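Local coordinates for protein putative sugar ABC transporter (Yersinia enterocolitica subsp. enterocolitica 8081, PDB 5ULB) that probably binds methylthioribose or a related sugar in the periplasm as the solute-binding component of an ABC transporter, here holding both anomers of 5-Se-methyl-5-seleno-D-ribofuranose, at residues Ile79-Gly84 with Glu91-Ile96. Numbering follows the deposited sequence. Where two conformers were deposited one is given.
Sequences IILSQG and ELVKRI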
loop_
_atom_site.group_PDB
_atom_site.type_symbol
_atom_site.label_atom_id
_atom_site.label_comp_id
_atom_site.label_asym_id
_atom_site.label_seq_id
_atom_site.Cartn_x
_atom_site.Cartn_y
_atom_site.Cartn_z
ATOM N N ILE A 79 -1.906 10.927 -14.925
ATOM C CA ILE A 79 -0.850 10.077 -14.418
ATOM C C ILE A 79 -1.066 9.843 -12.939
ATOM O O ILE A 79 -1.407 10.794 -12.214
ATOM C CB ILE A 79 0.530 10.666 -14.709
ATOM C CG1 ILE A 79 0.866 10.641 -16.207
ATOM C CG2 ILE A 79 1.633 9.941 -13.910
ATOM C CD1 ILE A 79 2.110 11.327 -16.659
ATOM N N ILE A 80 -0.875 8.630 -12.516
ATOM C CA ILE A 80 -0.800 8.260 -11.092
ATOM C C ILE A 80 0.565 7.738 -10.825
ATOM O O ILE A 80 1.013 6.809 -11.507
ATOM C CB ILE A 80 -1.896 7.232 -10.711
ATOM C CG1 ILE A 80 -3.300 7.850 -10.891
ATOM C CG2 ILE A 80 -1.742 6.737 -9.263
ATOM C CD1 ILE A 80 -4.392 6.792 -10.902
ATOM N N LEU A 81 1.278 8.267 -9.776
ATOM C CA LEU A 81 2.519 7.712 -9.311
ATOM C C LEU A 81 2.351 7.034 -7.992
ATOM O O LEU A 81 1.562 7.485 -7.160
ATOM C CB LEU A 81 3.588 8.776 -9.173
ATOM C CG LEU A 81 3.895 9.701 -10.372
ATOM C CD1 LEU A 81 5.054 10.589 -10.095
ATOM C CD2 LEU A 81 4.091 8.819 -11.616
ATOM N N SER A 82 3.166 5.996 -7.744
ATOM C CA SER A 82 3.156 5.314 -6.465
ATOM C C SER A 82 4.586 4.979 -6.073
ATOM O O SER A 82 5.339 4.414 -6.892
ATOM C CB SER A 82 2.279 4.087 -6.587
ATOM O OG SER A 82 2.065 3.372 -5.391
ATOM N N GLN A 83 4.980 5.322 -4.835
ATOM C CA GLN A 83 6.288 5.072 -4.315
ATOM C C GLN A 83 7.419 5.784 -5.042
ATOM O O GLN A 83 8.580 5.375 -5.000
ATOM C CB GLN A 83 6.630 3.567 -4.138
ATOM C CG GLN A 83 5.826 2.841 -2.985
ATOM C CD GLN A 83 4.501 2.422 -3.348
ATOM O OE1 GLN A 83 4.229 2.228 -4.535
ATOM N NE2 GLN A 83 3.601 2.290 -2.385
ATOM N N GLY A 84 7.110 6.949 -5.631
ATOM C CA GLY A 84 8.196 7.815 -6.174
ATOM C C GLY A 84 9.053 8.350 -5.060
ATOM O O GLY A 84 8.533 8.774 -4.019
ATOM N N GLU A 91 10.420 17.315 -9.055
ATOM C CA GLU A 91 10.596 17.968 -10.337
ATOM C C GLU A 91 9.814 17.170 -11.372
ATOM O O GLU A 91 9.279 17.739 -12.308
ATOM C CB GLU A 91 12.087 18.064 -10.706
ATOM C CG GLU A 91 12.697 19.260 -9.985
ATOM C CD GLU A 91 12.208 20.575 -10.611
ATOM O OE1 GLU A 91 11.794 21.491 -9.884
ATOM O OE2 GLU A 91 12.194 20.649 -11.855
ATOM N N LEU A 92 9.719 15.840 -11.227
ATOM C CA LEU A 92 8.972 15.022 -12.203
ATOM C C LEU A 92 7.504 15.432 -12.223
ATOM O O LEU A 92 6.881 15.665 -13.239
ATOM C CB LEU A 92 9.038 13.521 -11.905
ATOM C CG LEU A 92 9.913 12.517 -12.574
ATOM C CD1 LEU A 92 9.532 11.139 -12.085
ATOM C CD2 LEU A 92 9.674 12.615 -14.039
ATOM N N VAL A 93 6.921 15.585 -11.008
ATOM C CA VAL A 93 5.527 16.003 -10.875
ATOM C C VAL A 93 5.301 17.391 -11.347
ATOM O O VAL A 93 4.305 17.687 -12.007
ATOM C CB VAL A 93 5.007 15.717 -9.470
ATOM C CG1 VAL A 93 3.582 16.269 -9.315
ATOM C CG2 VAL A 93 5.006 14.247 -9.159
ATOM N N LYS A 94 6.239 18.283 -11.053
ATOM C CA LYS A 94 6.114 19.622 -11.590
ATOM C C LYS A 94 6.071 19.631 -13.167
ATOM O O LYS A 94 5.363 20.428 -13.799
ATOM C CB LYS A 94 7.209 20.596 -11.155
ATOM C CG LYS A 94 7.096 20.936 -9.653
ATOM C CD LYS A 94 8.283 21.794 -9.223
ATOM C CE LYS A 94 8.122 22.106 -7.756
ATOM N NZ LYS A 94 9.235 22.940 -7.333
ATOM N N ARG A 95 6.829 18.709 -13.787
ATOM C CA ARG A 95 6.857 18.636 -15.241
ATOM C C ARG A 95 5.466 18.057 -15.757
ATOM O O ARG A 95 4.943 18.467 -16.787
ATOM C CB ARG A 95 8.035 17.772 -15.716
ATOM C CG ARG A 95 8.358 17.946 -17.203
ATOM C CD ARG A 95 9.844 17.627 -17.547
ATOM N NE ARG A 95 9.919 16.257 -17.912
ATOM C CZ ARG A 95 9.509 15.744 -19.075
ATOM N NH1 ARG A 95 9.600 14.426 -19.243
ATOM N NH2 ARG A 95 8.973 16.494 -20.066
ATOM N N ILE A 96 4.894 17.130 -15.006
ATOM C CA ILE A 96 3.609 16.571 -15.367
ATOM C C ILE A 96 2.618 17.713 -15.374
ATOM O O ILE A 96 1.853 17.893 -16.318
ATOM C CB ILE A 96 3.170 15.491 -14.361
ATOM C CG1 ILE A 96 4.088 14.249 -14.457
ATOM C CG2 ILE A 96 1.733 15.031 -14.625
ATOM C CD1 ILE A 96 3.854 13.195 -13.366
#
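In the beta-alpha-beta unit formed by strand 78-82, helix 89-98 and strand 102-106, I79 and L81 of the strand pack against V93 and I96 of the helix. The seam is buried and joined by van der Waals contact, and branched aliphatic side chains suit it because they fill space without needing hydrogen-bond partners. I96 does most on the helix side. Its CD1 lies 4.0 Å from I79 CG2, and I79 CD1 lies 4.2 Å from I96 CG1, so the two isoleucines meet at an oblique angle through both branches of I79. In I79, CG2 stands anti to the backbone N while CG1 lies beside it (chi1 -69°), and an extended chi2 (173°) carries CD1 out to I96 while CG2 touches it from the other branch. Further along the strand, L81 CD1 rests 3.8 Å from V93 CG2, the two side chains running past each other in opposite directions. The same leucine methyl is 4.4 Å from I96 CD1, which links the two pairs.

The axes of 79-82 and 91-96 run nearly antiparallel (171°) and come within 10.9 Å of each other, as expected of the crossover in a Rossmann-like lobe of a periplasmic binding protein. Alternation along the strand turns I79 and L81 to the helix and I80 away from it; on the helix, V93 and I96 sit three residues apart, close to one turn. V68 and I72 of helix 61-73 add to the same apolar layer, touching L81 and I96 respectively.

At the end of the strand polar residues replace the aliphatic ones: S82 closes it, and Q83, just past it, lines the sugar pocket. S82 OG, which also bonds to R26, donates to Q83 OE1 at 2.6 Å from above the amide carbonyl plane, which probably helps hold the amide whose NE2 makes weak hydrogen bonds to D107 and to O4 of either anomer of the bound selenosugar.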